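Local coordinates for protein 4-alpha-glucanotransferase (Aquifex aeolicus, PDB 1TZ7) that is an enzyme of the amylomaltase family, built round a parallel beta/alpha barrel of the TIM type, at residues G166-E171 / S232-D237; L176-K181 / D248-P253; R375-A380 / P407-W412; Y399-H404 / A453-Q458. All coordinates share one frame; numbering follows the deposited sequence.

Contacts 3 and 4 are buried and belong to the eight-stranded parallel barrel, whereas contact 1 is partly buried and contact 2 lies at the surface, on the far side of the chain's centre. Contact 3 uses strand 373-376 and contact 4 its neighbour 397-400, and backbone bonds from R375 and I377 to Y400 tie them together. Contacts 1 and 2 form a pair, about 11 Å between centres: the chain following helix 149-165 meets chain leading from the third barrel strand into the antiparallel sheet. The chemistry differs accordingly: aromatic clustering in contact 1, lysine and arginine reaching backbone oxygens in contact 2, an enclosed glutamate in contact 3, and strand pairing with hydroxyl-amide links in contact 4.

Contact 1 (G166-E171 / S232-D237); sequences GKEWYE and SYSSAD
W169 and Y233 are joined by both polar and aromatic contacts. The polar part is a hydrogen bond from the indole NE1 of W169 to the backbone O of Y233, 2.9 Å long and nearly straight. The acceptor lies in the indole plane and the donor in the carbonyl plane.

Three rings make up the aromatic part. Y170 and Y233 meet obliquely, their planes 31° apart: CE1 of Y233 sits over one face of the Y170 ring, 3.2 Å from its CD1, and CB of E168 covers the opposite face. The W169 and Y233 rings are also oblique to each other, with planes 56° apart, CZ2 of W169 approaching CE2 of Y233 to 3.7 Å. Y233 CG is anti to its backbone N (chi1 178°), which carries the ring out to both aromatic partners.

S234 adds van der Waals contact: its OG lies at the edge of the Y170 ring, 3.4 Å from CE1, and equally close to CG of E168.

The cluster joins the loop after helix 149-165 to the lead-in of helix 236-240. W169 also packs on Y158 and W239, and Y233 OH bonds the backbone O of L251.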
loop_
_atom_site.group_PDB
_atom_site.type_symbol
_atom_site.label_atom_id
_atom_site.label_comp_id
_atom_site.label_asym_id
_atom_site.label_seq_id
_atom_site.Cartn_x
_atom_site.Cartn_y
_atom_site.Cartn_z
ATOM N N GLY A 166 16.907 12.211 18.838
ATOM C CA GLY A 166 17.039 10.765 18.756
ATOM C C GLY A 166 15.899 10.044 19.455
ATOM O O GLY A 166 16.080 8.947 19.981
ATOM N N LYS A 167 14.721 10.666 19.457
ATOM C CA LYS A 167 13.567 10.143 20.193
ATOM C C LYS A 167 12.284 10.272 19.367
ATOM O O LYS A 167 12.231 11.025 18.400
ATOM C CB LYS A 167 13.400 10.898 21.515
ATOM C CG LYS A 167 14.448 10.565 22.563
ATOM C CD LYS A 167 14.235 11.384 23.833
ATOM C CE LYS A 167 15.508 11.478 24.663
ATOM N NZ LYS A 167 15.484 12.645 25.590
ATOM N N GLU A 168 11.252 9.532 19.768
ATOM C CA GLU A 168 9.926 9.638 19.143
ATOM C C GLU A 168 9.226 10.929 19.595
ATOM O O GLU A 168 9.675 11.586 20.527
ATOM C CB GLU A 168 9.067 8.416 19.509
ATOM C CG GLU A 168 8.624 7.581 18.317
ATOM C CD GLU A 168 9.791 7.028 17.520
ATOM O OE1 GLU A 168 9.887 7.335 16.309
ATOM O OE2 GLU A 168 10.611 6.285 18.103
ATOM N N TRP A 169 8.129 11.284 18.929
ATOM C CA TRP A 169 7.485 12.584 19.160
ATOM C C TRP A 169 6.855 12.666 20.547
ATOM O O TRP A 169 6.849 13.727 21.167
ATOM C CB TRP A 169 6.434 12.895 18.064
ATOM C CG TRP A 169 5.192 12.054 18.126
ATOM C CD1 TRP A 169 4.916 10.949 17.380
ATOM C CD2 TRP A 169 4.051 12.259 18.970
ATOM N NE1 TRP A 169 3.679 10.448 17.710
ATOM C CE2 TRP A 169 3.127 11.234 18.684
ATOM C CE3 TRP A 169 3.715 13.208 19.946
ATOM C CZ2 TRP A 169 1.895 11.129 19.337
ATOM C CZ3 TRP A 169 2.488 13.099 20.592
ATOM C CH2 TRP A 169 1.598 12.069 20.283
ATOM N N TYR A 170 6.334 11.538 21.031
ATOM C CA TYR A 170 5.677 11.495 22.344
ATOM C C TYR A 170 6.696 11.459 23.489
ATOM O O TYR A 170 6.321 11.488 24.654
ATOM C CB TYR A 170 4.723 10.286 22.442
ATOM C CG TYR A 170 5.352 8.958 22.066
ATOM C CD1 TYR A 170 5.297 8.489 20.758
ATOM C CD2 TYR A 170 5.996 8.172 23.021
ATOM C CE1 TYR A 170 5.865 7.278 20.407
ATOM C CE2 TYR A 170 6.570 6.957 22.679
ATOM C CZ TYR A 170 6.501 6.515 21.369
ATOM O OH TYR A 170 7.064 5.316 21.020
ATOM N N GLU A 171 7.983 11.397 23.141
ATOM C CA GLU A 171 9.063 11.438 24.136
ATOM C C GLU A 171 9.781 12.806 24.145
ATOM O O GLU A 171 10.625 13.063 25.004
ATOM C CB GLU A 171 10.078 10.319 23.862
ATOM C CG GLU A 171 9.448 8.947 23.633
ATOM C CD GLU A 171 10.466 7.818 23.659
ATOM O OE1 GLU A 171 11.263 7.711 22.702
ATOM O OE2 GLU A 171 10.468 7.037 24.636
ATOM N N SER A 232 0.608 4.706 12.152
ATOM C CA SER A 232 1.239 4.222 13.376
ATOM C C SER A 232 1.184 5.316 14.444
ATOM O O SER A 232 1.085 6.500 14.125
ATOM C CB SER A 232 2.690 3.811 13.110
ATOM O OG SER A 232 3.475 4.922 12.723
ATOM N N TYR A 233 1.240 4.916 15.707
ATOM C CA TYR A 233 1.279 5.875 16.803
ATOM C C TYR A 233 2.503 6.769 16.670
ATOM O O TYR A 233 2.445 7.965 16.957
ATOM C CB TYR A 233 1.306 5.158 18.152
ATOM C CG TYR A 233 1.391 6.098 19.327
ATOM C CD1 TYR A 233 2.455 6.037 20.219
ATOM C CD2 TYR A 233 0.412 7.059 19.543
ATOM C CE1 TYR A 233 2.537 6.903 21.297
ATOM C CE2 TYR A 233 0.484 7.928 20.616
ATOM C CZ TYR A 233 1.547 7.847 21.489
ATOM O OH TYR A 233 1.619 8.706 22.549
ATOM N N SER A 234 3.612 6.175 16.229
ATOM C CA SER A 234 4.848 6.911 15.984
ATOM C C SER A 234 4.861 7.480 14.567
ATOM O O SER A 234 5.598 6.997 13.692
ATOM C CB SER A 234 6.053 5.993 16.180
ATOM O OG SER A 234 6.085 5.471 17.498
ATOM N N SER A 235 4.044 8.501 14.342
ATOM C CA SER A 235 3.955 9.137 13.030
ATOM C C SER A 235 3.750 10.645 13.159
ATOM O O SER A 235 3.251 11.136 14.177
ATOM C CB SER A 235 2.814 8.518 12.206
ATOM O OG SER A 235 1.545 8.870 12.727
ATOM N N ALA A 236 4.148 11.373 12.124
ATOM C CA ALA A 236 3.875 12.800 12.033
ATOM C C ALA A 236 2.368 13.079 12.057
ATOM O O ALA A 236 1.943 14.141 12.459
ATOM C CB ALA A 236 4.491 13.367 10.770
ATOM N N ASP A 237 1.574 12.103 11.620
ATOM C CA ASP A 237 0.124 12.290 11.480
ATOM C C ASP A 237 -0.573 12.388 12.834
ATOM O O ASP A 237 -1.420 13.245 13.036
ATOM C CB ASP A 237 -0.479 11.151 10.674
ATOM C CG ASP A 237 0.194 10.970 9.336
ATOM O OD1 ASP A 237 0.788 9.894 9.108
ATOM O OD2 ASP A 237 0.191 11.849 8.451
#

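Contact 2 (L176-K181 / D248-P253); sequences LKRREK and DGDLKP
K177 and R178 reach from the end of a short helix to the turn at G249 and D250, by quite different paths. The lysine runs straight: with CG anti to the backbone N (chi1 178°) and every later torsion extended, its NZ arrives at the backbone O of D250 and forms a 2.8 Å hydrogen bond, the ammonium tilted 23° from the carbonyl plane. The arginine is bent at chi2 (-135°), and its guanidinium comes obliquely to the G249 carbonyl, with NH2 2.9 Å from G249 O at an angle too poor for a hydrogen bond. At the edge of the same group, in its plane, D250 OD1 makes a long salt bridge to NH2, 4.0 Å away.

Residues 248-251 form a type I beta turn, which presents the two carbonyls; the helix opposite ends in a Schellman motif with R179 as its C-prime residue. Inside the turn segment, D248 OD2 accepts a bond from the backbone N of K252, 3.1 Å long, and a weak one from that of D250.

L251 is directed toward the helix end, and its CD1 lies 4.2 Å from CE of K177 and the same from CG of R178, against the aliphatic parts of both basic residues. W169 packs against both K177 and L251, and R179 turns to other partners, a salt bridge to D154 and a cation-pi contact with W239.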
loop_
_atom_site.group_PDB
_atom_site.type_symbol
_atom_site.label_atom_id
_atom_site.label_comp_id
_atom_site.label_asym_id
_atom_site.label_seq_id
_atom_site.Cartn_x
_atom_site.Cartn_y
_atom_site.Cartn_z
ATOM N N LEU A 176 7.400 20.915 22.332
ATOM C CA LEU A 176 7.443 20.406 20.955
ATOM C C LEU A 176 6.434 19.269 20.765
ATOM O O LEU A 176 5.846 19.120 19.696
ATOM C CB LEU A 176 8.850 19.915 20.607
ATOM C CG LEU A 176 9.965 20.965 20.665
ATOM C CD1 LEU A 176 11.328 20.302 20.553
ATOM C CD2 LEU A 176 9.787 22.009 19.575
ATOM N N LYS A 177 6.245 18.477 21.815
ATOM C CA LYS A 177 5.332 17.336 21.786
ATOM C C LYS A 177 3.890 17.785 21.525
ATOM O O LYS A 177 3.149 17.127 20.796
ATOM C CB LYS A 177 5.414 16.576 23.118
ATOM C CG LYS A 177 4.478 15.390 23.237
ATOM C CD LYS A 177 4.623 14.715 24.600
ATOM C CE LYS A 177 3.535 13.689 24.840
ATOM N NZ LYS A 177 3.448 13.298 26.274
ATOM N N ARG A 178 3.503 18.907 22.128
ATOM C CA ARG A 178 2.133 19.406 22.032
ATOM C C ARG A 178 2.032 20.527 20.997
ATOM O O ARG A 178 1.001 21.178 20.878
ATOM C CB ARG A 178 1.657 19.914 23.398
ATOM C CG ARG A 178 1.843 18.913 24.533
ATOM C CD ARG A 178 0.640 18.774 25.443
ATOM N NE ARG A 178 0.821 17.703 26.418
ATOM C CZ ARG A 178 -0.026 17.437 27.408
ATOM N NH1 ARG A 178 -1.128 18.167 27.566
ATOM N NH2 ARG A 178 0.229 16.438 28.247
ATOM N N ARG A 179 3.120 20.747 20.259
ATOM C CA ARG A 179 3.124 21.671 19.125
ATOM C C ARG A 179 2.730 23.096 19.542
ATOM O O ARG A 179 1.893 23.732 18.904
ATOM C CB ARG A 179 2.188 21.163 18.016
ATOM C CG ARG A 179 2.652 19.864 17.372
ATOM C CD ARG A 179 1.677 19.293 16.353
ATOM N NE ARG A 179 1.296 20.279 15.339
ATOM C CZ ARG A 179 2.059 20.632 14.304
ATOM N NH1 ARG A 179 1.622 21.538 13.441
ATOM N NH2 ARG A 179 3.256 20.078 14.127
ATOM N N GLU A 180 3.340 23.587 20.613
ATOM C CA GLU A 180 3.210 24.992 20.984
ATOM C C GLU A 180 3.784 25.874 19.880
ATOM O O GLU A 180 4.864 25.601 19.355
ATOM C CB GLU A 180 3.927 25.273 22.312
ATOM C CG GLU A 180 2.999 25.722 23.436
ATOM C CD GLU A 180 2.283 24.562 24.104
ATOM O OE1 GLU A 180 2.921 23.856 24.914
ATOM O OE2 GLU A 180 1.084 24.358 23.821
ATOM N N LYS A 181 3.051 26.929 19.533
ATOM C CA LYS A 181 3.345 27.723 18.336
ATOM C C LYS A 181 4.790 28.227 18.335
ATOM O O LYS A 181 5.518 28.043 17.358
ATOM C CB LYS A 181 2.377 28.914 18.239
ATOM C CG LYS A 181 0.915 28.517 17.944
ATOM C CD LYS A 181 -0.093 29.415 18.703
ATOM C CE LYS A 181 -1.072 28.589 19.548
ATOM N NZ LYS A 181 -1.471 29.294 20.801
ATOM N N ASP A 248 -5.307 10.140 25.769
ATOM C CA ASP A 248 -5.597 10.729 27.070
ATOM C C ASP A 248 -4.907 12.098 27.206
ATOM O O ASP A 248 -4.462 12.675 26.216
ATOM C CB ASP A 248 -5.153 9.778 28.202
ATOM C CG ASP A 248 -3.655 9.521 28.201
ATOM O OD1 ASP A 248 -3.221 8.533 28.833
ATOM O OD2 ASP A 248 -2.838 10.245 27.601
ATOM N N GLY A 249 -4.828 12.607 28.435
ATOM C CA GLY A 249 -4.255 13.920 28.690
ATOM C C GLY A 249 -2.790 14.040 28.277
ATOM O O GLY A 249 -2.339 15.118 27.884
ATOM N N ASP A 250 -2.049 12.932 28.368
ATOM C CA ASP A 250 -0.616 12.924 28.034
ATOM C C ASP A 250 -0.361 12.538 26.558
ATOM O O ASP A 250 0.787 12.346 26.151
ATOM C CB ASP A 250 0.139 11.958 28.958
ATOM C CG ASP A 250 -0.070 12.275 30.432
ATOM O OD1 ASP A 250 0.226 13.418 30.846
ATOM O OD2 ASP A 250 -0.526 11.446 31.248
ATOM N N LEU A 251 -1.440 12.427 25.775
ATOM C CA LEU A 251 -1.351 12.056 24.346
ATOM C C LEU A 251 -0.853 10.609 24.132
ATOM O O LEU A 251 -0.395 10.254 23.040
ATOM C CB LEU A 251 -0.450 13.042 23.578
ATOM C CG LEU A 251 -0.779 14.537 23.739
ATOM C CD1 LEU A 251 0.173 15.378 22.910
ATOM C CD2 LEU A 251 -2.226 14.829 23.353
ATOM N N LYS A 252 -0.953 9.785 25.172
ATOM C CA LYS A 252 -0.796 8.338 25.026
ATOM C C LYS A 252 -2.137 7.717 24.628
ATOM O O LYS A 252 -3.188 8.197 25.041
ATOM C CB LYS A 252 -0.299 7.715 26.336
ATOM C CG LYS A 252 1.217 7.680 26.470
ATOM C CD LYS A 252 1.649 6.908 27.719
ATOM C CE LYS A 252 3.105 7.172 28.064
ATOM N NZ LYS A 252 3.461 6.659 29.417
ATOM N N PRO A 253 -2.099 6.649 23.829
ATOM C CA PRO A 253 -3.326 6.002 23.357
ATOM C C PRO A 253 -4.215 5.543 24.507
ATOM O O PRO A 253 -3.740 4.888 25.430
ATOM C CB PRO A 253 -2.806 4.797 22.557
ATOM C CG PRO A 253 -1.405 5.145 22.204
ATOM C CD PRO A 253 -0.890 5.977 23.322
#

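Contact 3 (R375-A380 / P407-W412); sequences RVIEFA and PPIRGW
E378 and I409 mark the closest approach of the two backbones, their CA atoms 6.7 Å apart. Strand 373-376 runs out into a short 3-10 segment that begins at I377, where F379 N bonds V376 O. Across from it, P407 and P408 lead into helix 409-414, with P408 as N-cap and W412 N bonded to P408 O.

E378 spans the gap. Its CG is anti to the backbone N (chi1 -163°), the start of an extended chain that lays the glutamate over one face of the W412 indole, the two side chains running antiparallel. The carboxyl plane is within 16° of the ring plane. On another side, CD1 of I409 packs 3.9 Å from CB of E378, and I377 CG2 touches the same methyl more loosely, at 4.4 Å. The indole NE1 of W412 is bonded to the hydroxyl of Y382, beyond the two segments.

The carboxyl end lies near the P407 carbonyl, OE2 of E378 being 2.7 Å from P407 O. So close an approach of two oxygens is consistent with a protonated carboxyl, and the mainly apolar surroundings of isoleucine, proline and indole, with S402 also alongside, would probably raise its pKa.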
loop_
_atom_site.group_PDB
_atom_site.type_symbol
_atom_site.label_atom_id
_atom_site.label_comp_id
_atom_site.label_asym_id
_atom_site.label_seq_id
_atom_site.Cartn_x
_atom_site.Cartn_y
_atom_site.Cartn_z
ATOM N N ARG A 375 -12.555 -9.669 -4.445
ATOM C CA ARG A 375 -12.697 -11.123 -4.394
ATOM C C ARG A 375 -11.373 -11.792 -4.744
ATOM O O ARG A 375 -10.579 -11.257 -5.503
ATOM C CB ARG A 375 -13.785 -11.595 -5.359
ATOM C CG ARG A 375 -15.140 -10.951 -5.140
ATOM C CD ARG A 375 -15.886 -11.461 -3.915
ATOM N NE ARG A 375 -17.052 -10.633 -3.624
ATOM C CZ ARG A 375 -18.251 -10.776 -4.204
ATOM N NH1 ARG A 375 -19.244 -9.964 -3.875
ATOM N NH2 ARG A 375 -18.458 -11.732 -5.106
ATOM N N VAL A 376 -11.152 -12.969 -4.181
ATOM C CA VAL A 376 -9.887 -13.675 -4.330
ATOM C C VAL A 376 -10.177 -15.142 -4.587
ATOM O O VAL A 376 -10.795 -15.807 -3.769
ATOM C CB VAL A 376 -9.003 -13.533 -3.048
ATOM C CG1 VAL A 376 -7.611 -14.113 -3.282
ATOM C CG2 VAL A 376 -8.899 -12.070 -2.630
ATOM N N ILE A 377 -9.737 -15.646 -5.732
ATOM C CA ILE A 377 -10.103 -17.002 -6.148
ATOM C C ILE A 377 -9.466 -18.064 -5.248
ATOM O O ILE A 377 -9.941 -19.199 -5.184
ATOM C CB ILE A 377 -9.727 -17.244 -7.625
ATOM C CG1 ILE A 377 -10.483 -18.458 -8.167
ATOM C CG2 ILE A 377 -8.221 -17.436 -7.775
ATOM C CD1 ILE A 377 -10.618 -18.469 -9.647
ATOM N N GLU A 378 -8.401 -17.687 -4.547
ATOM C CA GLU A 378 -7.771 -18.575 -3.558
ATOM C C GLU A 378 -8.733 -18.937 -2.401
ATOM O O GLU A 378 -8.569 -19.967 -1.752
ATOM C CB GLU A 378 -6.506 -17.920 -2.995
ATOM C CG GLU A 378 -5.583 -18.884 -2.289
ATOM C CD GLU A 378 -4.258 -18.262 -1.928
ATOM O OE1 GLU A 378 -3.972 -18.134 -0.721
ATOM O OE2 GLU A 378 -3.495 -17.903 -2.853
ATOM N N PHE A 379 -9.724 -18.076 -2.157
ATOM C CA PHE A 379 -10.727 -18.306 -1.097
ATOM C C PHE A 379 -11.966 -19.070 -1.612
ATOM O O PHE A 379 -12.935 -19.240 -0.881
ATOM C CB PHE A 379 -11.197 -16.964 -0.504
ATOM C CG PHE A 379 -10.123 -16.206 0.258
ATOM C CD1 PHE A 379 -10.266 -14.842 0.495
ATOM C CD2 PHE A 379 -8.986 -16.852 0.744
ATOM C CE1 PHE A 379 -9.297 -14.135 1.194
ATOM C CE2 PHE A 379 -8.017 -16.144 1.444
ATOM C CZ PHE A 379 -8.177 -14.783 1.668
ATOM N N ALA A 380 -11.930 -19.523 -2.865
ATOM C CA ALA A 380 -13.161 -19.936 -3.565
ATOM C C ALA A 380 -13.554 -21.398 -3.307
ATOM O O ALA A 380 -14.689 -21.797 -3.579
ATOM C CB ALA A 380 -13.025 -19.689 -5.060
ATOM N N PRO A 407 -0.262 -16.656 0.424
ATOM C CA PRO A 407 0.672 -17.423 -0.392
ATOM C C PRO A 407 0.269 -17.316 -1.854
ATOM O O PRO A 407 -0.925 -17.238 -2.140
ATOM C CB PRO A 407 0.517 -18.868 0.130
ATOM C CG PRO A 407 -0.737 -18.890 0.937
ATOM C CD PRO A 407 -1.060 -17.502 1.325
ATOM N N PRO A 408 1.232 -17.281 -2.766
ATOM C CA PRO A 408 0.918 -17.384 -4.190
ATOM C C PRO A 408 0.170 -18.675 -4.473
ATOM O O PRO A 408 0.338 -19.652 -3.738
ATOM C CB PRO A 408 2.302 -17.384 -4.861
ATOM C CG PRO A 408 3.204 -16.730 -3.871
ATOM C CD PRO A 408 2.679 -17.136 -2.525
ATOM N N ILE A 409 -0.651 -18.673 -5.516
ATOM C CA ILE A 409 -1.543 -19.799 -5.818
ATOM C C ILE A 409 -0.832 -21.159 -5.780
ATOM O O ILE A 409 -1.386 -22.138 -5.281
ATOM C CB ILE A 409 -2.211 -19.583 -7.204
ATOM C CG1 ILE A 409 -3.311 -18.519 -7.107
ATOM C CG2 ILE A 409 -2.785 -20.908 -7.754
ATOM C CD1 ILE A 409 -4.448 -18.879 -6.134
ATOM N N ARG A 410 0.388 -21.218 -6.307
ATOM C CA ARG A 410 1.106 -22.493 -6.417
ATOM C C ARG A 410 1.486 -23.041 -5.040
ATOM O O ARG A 410 1.445 -24.244 -4.819
ATOM C CB ARG A 410 2.358 -22.338 -7.284
ATOM C CG ARG A 410 3.081 -23.671 -7.589
ATOM C CD ARG A 410 4.199 -23.547 -8.624
ATOM N NE ARG A 410 4.703 -24.851 -9.054
ATOM C CZ ARG A 410 5.645 -25.026 -9.981
ATOM N NH1 ARG A 410 6.192 -23.985 -10.585
ATOM N NH2 ARG A 410 6.039 -26.251 -10.305
ATOM N N GLY A 411 1.862 -22.147 -4.123
ATOM C CA GLY A 411 2.200 -22.536 -2.759
ATOM C C GLY A 411 0.966 -22.836 -1.921
ATOM O O GLY A 411 0.982 -23.711 -1.062
ATOM N N TRP A 412 -0.101 -22.095 -2.177
ATOM C CA TRP A 412 -1.398 -22.357 -1.569
ATOM C C TRP A 412 -1.893 -23.751 -1.959
ATOM O O TRP A 412 -2.397 -24.506 -1.117
ATOM C CB TRP A 412 -2.399 -21.279 -2.014
ATOM C CG TRP A 412 -3.840 -21.657 -1.882
ATOM C CD1 TRP A 412 -4.608 -21.596 -0.751
ATOM C CD2 TRP A 412 -4.703 -22.129 -2.924
ATOM N NE1 TRP A 412 -5.891 -22.012 -1.026
ATOM C CE2 TRP A 412 -5.975 -22.344 -2.354
ATOM C CE3 TRP A 412 -4.527 -22.402 -4.292
ATOM C CZ2 TRP A 412 -7.063 -22.818 -3.098
ATOM C CZ3 TRP A 412 -5.609 -22.869 -5.027
ATOM C CH2 TRP A 412 -6.858 -23.072 -4.427
#

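Contact 4 (Y399-H404 / A453-Q458); sequences YYTSTH and AIIQMQ
Y399 and A453, followed by Y400 and I454, pair as neighbours in two parallel strands. I454 N bonds Y399 O at 2.9 Å and almost straight (173°), and I454 O takes T401 N at 3.2 Å. Beyond this ladder the side chain of T401 continues the pairing: its OG1, set between the backbone N and the carbonyl carbon (chi1 54°), accepts the backbone N of Q456 at 3.2 Å. Next along, the amide NE2 of Q456 meets S402 OG at 2.6 Å, though the 125° angle makes this bond weak. The extended Q456 chain lies along the S402-T403 backbone, and its OE1 comes 3.4 Å from CA of H404.

These are the seventh and eighth strands of the eight-stranded parallel barrel, and the chain between them includes helix 437-447. Y399, T401 and A453 pack on that helix. Y400 and I454 project together from the opposite face of the sheet, with CD2 of the tyrosine 3.7 Å from CB of the isoleucine.

Further out, D459 in the helix that follows Q456 bonds both T401 OG1 and S402 OG through OD2, fixing the two hydroxyls that the glutamine residue uses. Q62 bonds the Y400 hydroxyl, and L27 of the adjoining strand 23-27 packs against I454 and Q456.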
loop_
_atom_site.group_PDB
_atom_site.type_symbol
_atom_site.label_atom_id
_atom_site.label_comp_id
_atom_site.label_asym_id
_atom_site.label_seq_id
_atom_site.Cartn_x
_atom_site.Cartn_y
_atom_site.Cartn_z
ATOM N N TYR A 399 -11.170 -8.646 -8.867
ATOM C CA TYR A 399 -11.018 -10.103 -8.662
ATOM C C TYR A 399 -9.539 -10.469 -8.748
ATOM O O TYR A 399 -8.924 -10.338 -9.805
ATOM C CB TYR A 399 -11.795 -10.855 -9.751
ATOM C CG TYR A 399 -12.160 -12.315 -9.451
ATOM C CD1 TYR A 399 -12.672 -13.130 -10.460
ATOM C CD2 TYR A 399 -12.005 -12.868 -8.176
ATOM C CE1 TYR A 399 -13.018 -14.449 -10.218
ATOM C CE2 TYR A 399 -12.352 -14.190 -7.926
ATOM C CZ TYR A 399 -12.862 -14.975 -8.968
ATOM O OH TYR A 399 -13.212 -16.279 -8.750
ATOM N N TYR A 400 -8.982 -10.931 -7.631
ATOM C CA TYR A 400 -7.559 -11.279 -7.542
ATOM C C TYR A 400 -7.372 -12.783 -7.662
ATOM O O TYR A 400 -8.227 -13.551 -7.241
ATOM C CB TYR A 400 -6.987 -10.805 -6.194
ATOM C CG TYR A 400 -7.022 -9.307 -6.011
ATOM C CD1 TYR A 400 -8.166 -8.669 -5.543
ATOM C CD2 TYR A 400 -5.912 -8.527 -6.311
ATOM C CE1 TYR A 400 -8.200 -7.289 -5.374
ATOM C CE2 TYR A 400 -5.935 -7.148 -6.148
ATOM C CZ TYR A 400 -7.080 -6.535 -5.681
ATOM O OH TYR A 400 -7.106 -5.159 -5.527
ATOM N N THR A 401 -6.241 -13.204 -8.228
ATOM C CA THR A 401 -5.790 -14.583 -8.070
ATOM C C THR A 401 -5.374 -14.793 -6.630
ATOM O O THR A 401 -5.848 -15.705 -5.958
ATOM C CB THR A 401 -4.598 -14.901 -9.026
ATOM O OG1 THR A 401 -3.551 -13.942 -8.850
ATOM C CG2 THR A 401 -5.006 -14.747 -10.486
ATOM N N SER A 402 -4.480 -13.933 -6.163
ATOM C CA SER A 402 -4.109 -13.891 -4.758
ATOM C C SER A 402 -3.592 -12.494 -4.414
ATOM O O SER A 402 -3.473 -11.632 -5.293
ATOM C CB SER A 402 -3.043 -14.958 -4.452
ATOM O OG SER A 402 -1.883 -14.767 -5.235
ATOM N N THR A 403 -3.306 -12.264 -3.140
ATOM C CA THR A 403 -2.813 -10.958 -2.695
ATOM C C THR A 403 -1.520 -11.092 -1.932
ATOM O O THR A 403 -1.038 -12.194 -1.679
ATOM C CB THR A 403 -3.861 -10.244 -1.800
ATOM O OG1 THR A 403 -3.964 -10.913 -0.532
ATOM C CG2 THR A 403 -5.271 -10.343 -2.400
ATOM N N HIS A 404 -0.970 -9.955 -1.555
ATOM C CA HIS A 404 0.293 -9.902 -0.866
ATOM C C HIS A 404 0.228 -10.456 0.578
ATOM O O HIS A 404 1.255 -10.743 1.177
ATOM C CB HIS A 404 0.786 -8.484 -0.851
ATOM C CG HIS A 404 -0.079 -7.541 -0.068
ATOM N ND1 HIS A 404 -1.414 -7.341 -0.302
ATOM C CD2 HIS A 404 0.233 -6.746 0.936
ATOM C CE1 HIS A 404 -1.869 -6.445 0.561
ATOM N NE2 HIS A 404 -0.891 -6.074 1.312
ATOM N N ALA A 453 -9.715 -7.456 -13.260
ATOM C CA ALA A 453 -9.079 -8.717 -12.900
ATOM C C ALA A 453 -7.597 -8.482 -12.661
ATOM O O ALA A 453 -6.901 -7.975 -13.531
ATOM C CB ALA A 453 -9.273 -9.725 -13.989
ATOM N N ILE A 454 -7.117 -8.849 -11.474
ATOM C CA ILE A 454 -5.733 -8.572 -11.086
ATOM C C ILE A 454 -5.002 -9.860 -10.760
ATOM O O ILE A 454 -5.459 -10.652 -9.940
ATOM C CB ILE A 454 -5.691 -7.616 -9.869
ATOM C CG1 ILE A 454 -6.462 -6.318 -10.175
ATOM C CG2 ILE A 454 -4.230 -7.303 -9.478
ATOM C CD1 ILE A 454 -5.651 -5.273 -10.895
ATOM N N ILE A 455 -3.865 -10.066 -11.418
ATOM C CA ILE A 455 -3.001 -11.216 -11.153
ATOM C C ILE A 455 -1.812 -10.764 -10.310
ATOM O O ILE A 455 -1.107 -9.843 -10.687
ATOM C CB ILE A 455 -2.482 -11.802 -12.491
ATOM C CG1 ILE A 455 -3.651 -12.086 -13.447
ATOM C CG2 ILE A 455 -1.676 -13.067 -12.247
ATOM C CD1 ILE A 455 -3.227 -12.255 -14.889
ATOM N N GLN A 456 -1.581 -11.422 -9.175
ATOM C CA GLN A 456 -0.343 -11.200 -8.434
ATOM C C GLN A 456 0.837 -11.700 -9.260
ATOM O O GLN A 456 0.767 -12.760 -9.870
ATOM C CB GLN A 456 -0.368 -11.890 -7.055
ATOM C CG GLN A 456 0.572 -11.212 -6.039
ATOM C CD GLN A 456 0.611 -11.897 -4.671
ATOM O OE1 GLN A 456 1.239 -11.385 -3.740
ATOM N NE2 GLN A 456 -0.047 -13.042 -4.552
ATOM N N MET A 457 1.914 -10.926 -9.278
ATOM C CA MET A 457 3.040 -11.204 -10.167
ATOM C C MET A 457 3.581 -12.610 -9.928
ATOM O O MET A 457 3.943 -13.302 -10.867
ATOM C CB MET A 457 4.151 -10.171 -9.966
ATOM C CG MET A 457 5.305 -10.304 -10.953
ATOM S SD MET A 457 4.797 -9.954 -12.657
ATOM C CE MET A 457 6.381 -9.793 -13.448
ATOM N N GLN A 458 3.617 -13.025 -8.659
ATOM C CA GLN A 458 4.137 -14.348 -8.283
ATOM C C GLN A 458 3.352 -15.478 -8.954
ATOM O O GLN A 458 3.906 -16.543 -9.244
ATOM C CB GLN A 458 4.084 -14.530 -6.756
ATOM C CG GLN A 458 5.065 -13.654 -5.985
ATOM C CD GLN A 458 4.420 -12.382 -5.455
ATOM O OE1 GLN A 458 3.705 -11.700 -6.179
ATOM N NE2 GLN A 458 4.671 -12.070 -4.192
#